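SCO1/SenC family lipoprotein (Bacillus anthracis, PDB 4HDE) probably serves, as in other thioredoxin-like proteins of its family, in copper delivery to cytochrome c oxidase or in thiol redox chemistry. Local coordinates at residues Val69-Pro83 against Ser98-Ile111. Numbering follows the deposited sequence.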
ATOM      1  N   VAL A  69     -11.530  -0.969   6.594  1.00 13.87           N
ATOM      2  CA  VAL A  69     -10.687  -0.706   5.439  1.00 13.61           C
ATOM      3  C   VAL A  69      -9.570  -1.747   5.369  1.00 12.94           C
ATOM      4  O   VAL A  69      -9.307  -2.458   6.338  1.00 14.76           O
ATOM      5  CB  VAL A  69     -10.080   0.704   5.512  1.00 14.53           C
ATOM      6  CG1 VAL A  69     -11.193   1.759   5.547  1.00 15.17           C
ATOM      7  CG2 VAL A  69      -9.193   0.829   6.738  1.00 18.33           C
ATOM      8  N   GLN A  70      -8.919  -1.818   4.209  1.00 12.60           N
ATOM      9  CA  GLN A  70      -7.786  -2.719   3.991  1.00 12.54           C
ATOM     10  C   GLN A  70      -6.522  -1.922   3.718  1.00 11.04           C
ATOM     11  O   GLN A  70      -6.567  -0.802   3.215  1.00 12.95           O
ATOM     12  CB  GLN A  70      -8.049  -3.621   2.782  1.00 12.50           C
ATOM     13  CG  GLN A  70      -9.241  -4.541   2.955  1.00 14.57           C
ATOM     14  CD  GLN A  70      -9.003  -5.617   3.991  1.00 13.77           C
ATOM     15  OE1 GLN A  70      -7.932  -6.232   4.040  1.00 14.70           O
ATOM     16  NE2 GLN A  70     -10.012  -5.871   4.818  1.00 14.64           N
ATOM     17  N   PHE A  71      -5.386  -2.527   4.054  1.00 11.41           N
ATOM     18  CA  PHE A  71      -4.077  -1.951   3.782  1.00 11.36           C
ATOM     19  C   PHE A  71      -3.287  -2.901   2.919  1.00 10.44           C
ATOM     20  O   PHE A  71      -3.319  -4.116   3.131  1.00 11.39           O
ATOM     21  CB  PHE A  71      -3.353  -1.655   5.095  1.00 13.20           C
ATOM     22  CG  PHE A  71      -4.044  -0.601   5.915  1.00 11.78           C
ATOM     23  CD1 PHE A  71      -3.784   0.731   5.689  1.00 12.16           C
ATOM     24  CD2 PHE A  71      -5.004  -0.948   6.851  1.00 12.46           C
ATOM     25  CE1 PHE A  71      -4.453   1.712   6.415  1.00 13.24           C
ATOM     26  CE2 PHE A  71      -5.668   0.021   7.573  1.00 12.25           C
ATOM     27  CZ  PHE A  71      -5.397   1.342   7.350  1.00 13.83           C
ATOM     28  N   VAL A  72      -2.600  -2.335   1.933  1.00 10.75           N
ATOM     29  CA  VAL A  72      -1.808  -3.125   0.998  1.00 11.28           C
ATOM     30  C   VAL A  72      -0.475  -2.440   0.776  1.00 11.85           C
ATOM     31  O   VAL A  72      -0.426  -1.259   0.449  1.00 13.31           O
ATOM     32  CB  VAL A  72      -2.533  -3.288  -0.356  1.00 12.23           C
ATOM     33  CG1 VAL A  72      -1.662  -4.041  -1.369  1.00 14.72           C
ATOM     34  CG2 VAL A  72      -3.871  -3.995  -0.162  1.00 13.40           C
ATOM     35  N   SER A  73       0.603  -3.197   0.962  1.00 11.42           N
ATOM     36  CA  SER A  73       1.950  -2.709   0.667  1.00 11.66           C
ATOM     37  C   SER A  73       2.552  -3.564  -0.437  1.00 11.85           C
ATOM     38  O   SER A  73       2.690  -4.775  -0.272  1.00 14.08           O
ATOM     39  CB  SER A  73       2.847  -2.806   1.903  1.00 12.19           C
ATOM     40  OG  SER A  73       2.327  -2.029   2.982  1.00 14.07           O
ATOM     41  N   PHE A  74       2.922  -2.945  -1.551  1.00 11.90           N
ATOM     42  CA  PHE A  74       3.545  -3.672  -2.655  1.00 12.45           C
ATOM     43  C   PHE A  74       5.053  -3.615  -2.505  1.00 12.27           C
ATOM     44  O   PHE A  74       5.604  -2.516  -2.387  1.00 13.51           O
ATOM     45  CB  PHE A  74       3.198  -3.043  -4.011  1.00 13.07           C
ATOM     46  CG  PHE A  74       1.728  -3.016  -4.332  1.00 12.54           C
ATOM     47  CD1 PHE A  74       1.111  -4.121  -4.898  1.00 13.36           C
ATOM     48  CD2 PHE A  74       0.978  -1.869  -4.116  1.00 12.99           C
ATOM     49  CE1 PHE A  74      -0.236  -4.102  -5.211  1.00 12.94           C
ATOM     50  CE2 PHE A  74      -0.386  -1.845  -4.430  1.00 14.88           C
ATOM     51  CZ  PHE A  74      -0.982  -2.966  -4.986  1.00 13.24           C
ATOM     52  N   SER A  75       5.734  -4.759  -2.563  1.00 11.91           N
ATOM     53  CA  SER A  75       7.192  -4.735  -2.578  1.00 12.29           C
ATOM     54  C   SER A  75       7.725  -4.278  -3.931  1.00 13.03           C
ATOM     55  O   SER A  75       7.310  -4.774  -4.990  1.00 13.63           O
ATOM     56  CB  SER A  75       7.791  -6.103  -2.251  1.00 12.78           C
ATOM     57  OG  SER A  75       9.209  -6.065  -2.425  1.00 14.25           O
ATOM     58  N   VAL A  76       8.659  -3.332  -3.894  1.00 12.37           N
ATOM     59  CA  VAL A  76       9.363  -2.913  -5.100  1.00 12.52           C
ATOM     60  C   VAL A  76      10.729  -3.574  -5.221  1.00 13.68           C
ATOM     61  O   VAL A  76      11.530  -3.188  -6.068  1.00 14.50           O
ATOM     62  CB  VAL A  76       9.496  -1.383  -5.187  1.00 13.84           C
ATOM     63  CG1 VAL A  76       8.113  -0.740  -5.238  1.00 16.13           C
ATOM     64  CG2 VAL A  76      10.305  -0.840  -4.010  1.00 15.79           C
ATOM     65  N   ASP A  77      10.991  -4.575  -4.391  1.00 13.95           N
ATOM     66  CA  ASP A  77      12.214  -5.361  -4.519  1.00 13.31           C
ATOM     67  C   ASP A  77      11.886  -6.853  -4.443  1.00 14.47           C
ATOM     68  O   ASP A  77      12.387  -7.555  -3.574  1.00 14.15           O
ATOM     69  CB  ASP A  77      13.200  -4.960  -3.414  1.00 14.18           C
ATOM     70  CG  ASP A  77      14.608  -5.470  -3.658  1.00 16.25           C
ATOM     71  OD1 ASP A  77      14.951  -5.804  -4.817  1.00 16.34           O
ATOM     72  OD2 ASP A  77      15.383  -5.516  -2.683  1.00 17.19           O
ATOM     73  N   PRO A  78      11.060  -7.346  -5.376  1.00 13.46           N
ATOM     74  CA  PRO A  78      10.608  -8.736  -5.274  1.00 13.98           C
ATOM     75  C   PRO A  78      11.723  -9.764  -5.459  1.00 15.12           C
ATOM     76  O   PRO A  78      11.524 -10.923  -5.097  1.00 15.67           O
ATOM     77  CB  PRO A  78       9.567  -8.847  -6.402  1.00 13.95           C
ATOM     78  CG  PRO A  78       9.972  -7.768  -7.392  1.00 14.25           C
ATOM     79  CD  PRO A  78      10.442  -6.641  -6.514  1.00 14.75           C
ATOM     80  N   ASP A  79      12.859  -9.369  -6.031  1.00 15.56           N
ATOM     81  CA  ASP A  79      13.995 -10.286  -6.148  1.00 16.92           C
ATOM     82  C   ASP A  79      14.530 -10.678  -4.773  1.00 16.91           C
ATOM     83  O   ASP A  79      15.088 -11.767  -4.603  1.00 19.07           O
ATOM     84  CB  ASP A  79      15.121  -9.675  -7.003  1.00 18.56           C
ATOM     85  CG  ASP A  79      14.710  -9.463  -8.448  1.00 20.75           C
ATOM     86  OD1 ASP A  79      14.058 -10.362  -9.024  1.00 24.40           O
ATOM     87  OD2 ASP A  79      15.041  -8.392  -9.008  1.00 23.46           O
ATOM     88  N   LEU A  80      14.366  -9.792  -3.793  1.00 15.64           N
ATOM     89  CA  LEU A  80      14.813 -10.076  -2.428  1.00 17.54           C
ATOM     90  C   LEU A  80      13.653 -10.338  -1.471  1.00 18.04           C
ATOM     91  O   LEU A  80      13.770 -11.157  -0.560  1.00 19.44           O
ATOM     92  CB  LEU A  80      15.693  -8.944  -1.880  1.00 17.81           C
ATOM     93  CG  LEU A  80      17.126  -8.889  -2.413  1.00 21.47           C
ATOM     94  CD1 LEU A  80      17.905  -7.829  -1.651  1.00 22.34           C
ATOM     95  CD2 LEU A  80      17.809 -10.242  -2.287  1.00 30.47           C
ATOM     96  N   ASP A  81      12.536  -9.647  -1.675  1.00 14.74           N
ATOM     97  CA  ASP A  81      11.398  -9.768  -0.767  1.00 14.78           C
ATOM     98  C   ASP A  81      10.511 -10.934  -1.162  1.00 15.89           C
ATOM     99  O   ASP A  81       9.711 -10.822  -2.093  1.00 18.99           O
ATOM    100  CB  ASP A  81      10.555  -8.487  -0.753  1.00 15.51           C
ATOM    101  CG  ASP A  81      11.277  -7.307  -0.131  1.00 15.42           C
ATOM    102  OD1 ASP A  81      12.373  -7.497   0.435  1.00 16.18           O
ATOM    103  OD2 ASP A  81      10.733  -6.182  -0.187  1.00 14.93           O
ATOM    104  N   LYS A  82      10.664 -12.055  -0.472  1.00 14.19           N
ATOM    105  CA  LYS A  82       9.737 -13.167  -0.623  1.00 14.27           C
ATOM    106  C   LYS A  82       8.729 -13.091   0.528  1.00 14.60           C
ATOM    107  O   LYS A  82       8.865 -12.250   1.410  1.00 14.29           O
ATOM    108  CB  LYS A  82      10.500 -14.495  -0.650  1.00 16.24           C
ATOM    109  CG  LYS A  82      11.760 -14.467  -1.513  1.00 16.87           C
ATOM    110  CD  LYS A  82      11.473 -14.063  -2.959  1.00 15.89           C
ATOM    111  CE  LYS A  82      12.757 -14.034  -3.784  1.00 16.80           C
ATOM    112  NZ  LYS A  82      12.480 -13.676  -5.194  1.00 16.03           N
ATOM    113  N   PRO A  83       7.697 -13.943   0.509  1.00 12.96           N
ATOM    114  CA  PRO A  83       6.706 -13.839   1.584  1.00 15.28           C
ATOM    115  C   PRO A  83       7.307 -13.856   2.998  1.00 14.28           C
ATOM    116  O   PRO A  83       6.880 -13.047   3.834  1.00 14.19           O
ATOM    117  CB  PRO A  83       5.812 -15.057   1.337  1.00 14.35           C
ATOM    118  CG  PRO A  83       5.829 -15.195  -0.164  1.00 13.70           C
ATOM    119  CD  PRO A  83       7.247 -14.851  -0.567  1.00 14.12           C
ATOM    120  N   SER A  98      -4.851  -8.814   9.970  1.00 16.75           N
ATOM    121  CA  SER A  98      -6.120  -9.300   9.447  1.00 17.97           C
ATOM    122  C   SER A  98      -6.566  -8.483   8.232  1.00 16.07           C
ATOM    123  O   SER A  98      -7.218  -9.006   7.326  1.00 16.76           O
ATOM    124  CB  SER A  98      -7.205  -9.277  10.524  1.00 19.79           C
ATOM    125  OG  SER A  98      -7.496  -7.948  10.912  1.00 21.08           O
ATOM    126  N   ASN A  99      -6.215  -7.201   8.214  1.00 12.95           N
ATOM    127  CA  ASN A  99      -6.565  -6.326   7.097  1.00 13.04           C
ATOM    128  C   ASN A  99      -5.342  -5.657   6.472  1.00 11.24           C
ATOM    129  O   ASN A  99      -5.442  -4.556   5.950  1.00 13.44           O
ATOM    130  CB  ASN A  99      -7.575  -5.259   7.529  1.00 12.60           C
ATOM    131  CG  ASN A  99      -6.988  -4.267   8.526  1.00 11.56           C
ATOM    132  OD1 ASN A  99      -6.044  -4.584   9.250  1.00 12.49           O
ATOM    133  ND2 ASN A  99      -7.543  -3.064   8.566  1.00 13.73           N
ATOM    134  N   TRP A 100      -4.182  -6.305   6.544  1.00 11.17           N
ATOM    135  CA  TRP A 100      -2.978  -5.728   5.946  1.00 11.45           C
ATOM    136  C   TRP A 100      -2.222  -6.828   5.218  1.00 13.15           C
ATOM    137  O   TRP A 100      -1.745  -7.788   5.838  1.00 13.41           O
ATOM    138  CB  TRP A 100      -2.081  -5.105   7.019  1.00 13.05           C
ATOM    139  CG  TRP A 100      -0.993  -4.174   6.521  1.00 12.04           C
ATOM    140  CD1 TRP A 100      -0.478  -4.072   5.253  1.00 12.91           C
ATOM    141  CD2 TRP A 100      -0.301  -3.213   7.311  1.00 12.37           C
ATOM    142  NE1 TRP A 100       0.504  -3.100   5.220  1.00 12.56           N
ATOM    143  CE2 TRP A 100       0.622  -2.557   6.474  1.00 12.19           C
ATOM    144  CE3 TRP A 100      -0.377  -2.834   8.657  1.00 13.35           C
ATOM    145  CZ2 TRP A 100       1.470  -1.558   6.939  1.00 13.12           C
ATOM    146  CZ3 TRP A 100       0.462  -1.836   9.114  1.00 13.49           C
ATOM    147  CH2 TRP A 100       1.372  -1.210   8.257  1.00 13.58           C
ATOM    148  N   ASN A 101      -2.142  -6.695   3.898  1.00 11.73           N
ATOM    149  CA  ASN A 101      -1.428  -7.653   3.066  1.00 12.62           C
ATOM    150  C   ASN A 101      -0.249  -6.991   2.386  1.00 12.77           C
ATOM    151  O   ASN A 101      -0.382  -5.911   1.810  1.00 14.99           O
ATOM    152  CB  ASN A 101      -2.375  -8.262   2.034  1.00 13.59           C
ATOM    153  CG  ASN A 101      -3.333  -9.228   2.652  1.00 14.05           C
ATOM    154  OD1 ASN A 101      -3.026 -10.413   2.786  1.00 16.78           O
ATOM    155  ND2 ASN A 101      -4.497  -8.733   3.072  1.00 14.19           N
ATOM    156  N   LEU A 102       0.917  -7.618   2.503  1.00 12.35           N
ATOM    157  CA  LEU A 102       2.133  -7.148   1.843  1.00 12.18           C
ATOM    158  C   LEU A 102       2.379  -8.111   0.696  1.00 12.91           C
ATOM    159  O   LEU A 102       2.331  -9.328   0.886  1.00 13.30           O
ATOM    160  CB  LEU A 102       3.313  -7.118   2.821  1.00 11.99           C
ATOM    161  CG  LEU A 102       3.147  -6.147   3.990  1.00 13.86           C
ATOM    162  CD1 LEU A 102       2.400  -6.781   5.163  1.00 16.82           C
ATOM    163  CD2 LEU A 102       4.507  -5.675   4.439  1.00 17.76           C
ATOM    164  N   LEU A 103       2.613  -7.571  -0.496  1.00 12.53           N
ATOM    165  CA  LEU A 103       2.558  -8.357  -1.724  1.00 12.12           C
ATOM    166  C   LEU A 103       3.901  -8.440  -2.447  1.00 11.98           C
ATOM    167  O   LEU A 103       4.728  -7.523  -2.400  1.00 12.98           O
ATOM    168  CB  LEU A 103       1.489  -7.786  -2.664  1.00 12.78           C
ATOM    169  CG  LEU A 103       0.080  -7.649  -2.075  1.00 11.67           C
ATOM    170  CD1 LEU A 103      -0.906  -7.124  -3.120  1.00 12.87           C
ATOM    171  CD2 LEU A 103      -0.406  -8.969  -1.501  1.00 13.71           C
ATOM    172  N   THR A 104       4.087  -9.557  -3.140  1.00 11.82           N
ATOM    173  CA  THR A 104       5.303  -9.825  -3.885  1.00 11.53           C
ATOM    174  C   THR A 104       5.017 -10.973  -4.849  1.00 13.23           C
ATOM    175  O   THR A 104       3.850 -11.279  -5.123  1.00 13.21           O
ATOM    176  CB  THR A 104       6.466 -10.154  -2.928  1.00 12.24           C
ATOM    177  OG1 THR A 104       7.689 -10.159  -3.670  1.00 14.11           O
ATOM    178  CG2 THR A 104       6.271 -11.490  -2.239  1.00 15.62           C
ATOM    179  N   GLY A 105       6.068 -11.588  -5.385  1.00 14.11           N
ATOM    180  CA  GLY A 105       5.931 -12.792  -6.189  1.00 16.92           C
ATOM    181  C   GLY A 105       6.058 -12.579  -7.684  1.00 16.06           C
ATOM    182  O   GLY A 105       6.134 -13.529  -8.447  1.00 20.48           O
ATOM    183  N   TYR A 106       6.105 -11.314  -8.079  1.00 15.28           N
ATOM    184  CA  TYR A 106       6.183 -10.885  -9.464  1.00 16.13           C
ATOM    185  C   TYR A 106       7.621 -10.458  -9.764  1.00 14.19           C
ATOM    186  O   TYR A 106       8.459 -10.427  -8.873  1.00 15.92           O
ATOM    187  CB  TYR A 106       5.219  -9.709  -9.660  1.00 15.47           C
ATOM    188  CG  TYR A 106       5.173  -8.761  -8.482  1.00 14.94           C
ATOM    189  CD1 TYR A 106       4.069  -8.716  -7.644  1.00 15.06           C
ATOM    190  CD2 TYR A 106       6.241  -7.922  -8.203  1.00 14.96           C
ATOM    191  CE1 TYR A 106       4.025  -7.853  -6.566  1.00 14.12           C
ATOM    192  CE2 TYR A 106       6.217  -7.065  -7.121  1.00 15.21           C
ATOM    193  CZ  TYR A 106       5.106  -7.030  -6.308  1.00 13.53           C
ATOM    194  OH  TYR A 106       5.057  -6.168  -5.241  1.00 13.42           O
ATOM    195  N   SER A 107       7.917 -10.146 -11.020  1.00 15.79           N
ATOM    196  CA  SER A 107       9.256  -9.675 -11.368  1.00 17.01           C
ATOM    197  C   SER A 107       9.430  -8.182 -11.077  1.00 15.54           C
ATOM    198  O   SER A 107       8.460  -7.439 -10.901  1.00 14.98           O
ATOM    199  CB  SER A 107       9.554  -9.941 -12.847  1.00 18.52           C
ATOM    200  OG  SER A 107       8.759  -9.097 -13.660  1.00 19.13           O
ATOM    201  N   LEU A 108      10.682  -7.742 -11.045  1.00 15.72           N
ATOM    202  CA  LEU A 108      10.951  -6.324 -10.897  1.00 15.56           C
ATOM    203  C   LEU A 108      10.372  -5.551 -12.087  1.00 15.43           C
ATOM    204  O   LEU A 108       9.779  -4.488 -11.913  1.00 15.66           O
ATOM    205  CB  LEU A 108      12.453  -6.080 -10.771  1.00 18.39           C
ATOM    206  CG  LEU A 108      12.897  -4.620 -10.668  1.00 17.30           C
ATOM    207  CD1 LEU A 108      12.295  -3.932  -9.458  1.00 17.99           C
ATOM    208  CD2 LEU A 108      14.407  -4.571 -10.593  1.00 19.57           C
ATOM    209  N   GLU A 109      10.524  -6.090 -13.292  1.00 15.77           N
ATOM    210  CA  GLU A 109       9.936  -5.460 -14.466  1.00 16.44           C
ATOM    211  C   GLU A 109       8.421  -5.289 -14.311  1.00 18.01           C
ATOM    212  O   GLU A 109       7.874  -4.229 -14.618  1.00 16.51           O
ATOM    213  CB  GLU A 109      10.260  -6.243 -15.735  1.00 19.79           C
ATOM    214  CG  GLU A 109       9.688  -5.609 -16.987  1.00 34.28           C
ATOM    215  CD  GLU A 109      10.231  -6.221 -18.269  1.00 40.69           C
ATOM    216  OE1 GLU A 109      11.097  -7.120 -18.190  1.00 44.28           O
ATOM    217  OE2 GLU A 109       9.791  -5.792 -19.357  1.00 38.86           O
ATOM    218  N   ASP A 110       7.755  -6.334 -13.830  1.00 15.62           N
ATOM    219  CA  ASP A 110       6.303  -6.312 -13.594  1.00 17.86           C
ATOM    220  C   ASP A 110       5.886  -5.162 -12.686  1.00 15.40           C
ATOM    221  O   ASP A 110       4.961  -4.404 -12.999  1.00 15.83           O
ATOM    222  CB  ASP A 110       5.819  -7.618 -12.937  1.00 19.47           C
ATOM    223  CG  ASP A 110       5.866  -8.819 -13.865  1.00 26.97           C
ATOM    224  OD1 ASP A 110       5.822  -8.644 -15.105  1.00 24.60           O
ATOM    225  OD2 ASP A 110       5.922  -9.953 -13.330  1.00 24.71           O
ATOM    226  N   ILE A 111       6.537  -5.050 -11.537  1.00 14.80           N
ATOM    227  CA  ILE A 111       6.107  -4.053 -10.564  1.00 15.29           C
ATOM    228  C   ILE A 111       6.482  -2.650 -11.027  1.00 14.72           C
ATOM    229  O   ILE A 111       5.795  -1.676 -10.708  1.00 15.33           O
ATOM    230  CB  ILE A 111       6.616  -4.368  -9.125  1.00 14.99           C
ATOM    231  CG1 ILE A 111       5.820  -3.581  -8.079  1.00 17.17           C
ATOM    232  CG2 ILE A 111       8.124  -4.141  -8.992  1.00 15.08           C
ATOM    233  CD1 ILE A 111       4.362  -3.933  -8.056  1.00 18.56           C
TER
HETATM  234  O   HOH W   1      -5.390  -6.025   2.737  1.00 14.18           O
HETATM  235  O   HOH W   2      -9.891  -8.152   6.735  1.00 23.29           O
HETATM  236  O   HOH W   3       9.015 -12.448  -5.244  1.00 16.89           O
HETATM  237  O   HOH W   4      12.714  -9.758 -11.268  1.00 23.02           O
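V69 O receives the side-chain amide of N99 (ND2 to O 2.9 Å) where two parallel strands, 70-75 and edge strand 100-103, start to pair. With helix 83-90 they make a beta-alpha-beta crossover of the thioredoxin-like fold. N99 suits this start because its amide extends the pairing beyond the backbone: CG sits between the backbone N and the carbonyl carbon (chi1 67°), which turns ND2 onto V69, while OD1 is held by Q59. Q70 lays its amide at right angles to that of N99, and a water joins Q70 OE1, F71 O and N101 ND2; N101 OD1 is hydrogen-bonded to N19.

F71 N then donates to N99 O, the first of five backbone bonds that end with S75 N to L103 O. The CB of F71 rests over the five-membered ring of W100, 3.8 Å from its centroid. On the opposite face of the sheet, branched V72 and L103 fill an apolar layer, CG1 to CD1 3.6 Å, and F74 CE1 packs against the same L103 methyl. S73 is small enough to fit beside the indole and polar enough to bind it: W100 NE1 donates to S73 OG in the ring plane, with an N-H...O angle of 169°, and D38 is a further partner of that hydroxyl.

At the end of the strand, S75 OG accepts from D77 N in an ST turn and donates to D81 OD2, whose companion OD1 is hydrogen-bonded to T42. Long Y106 carries its OH to a lone pair of S75 O (2.7 Å). P78, rigid and apolar, wedges CG against Y106 CD2 at 3.8 Å. T104 offers a methyl to P83 CD and a hydroxyl that meets D81 O almost end-on, OG1 to O 2.6 Å.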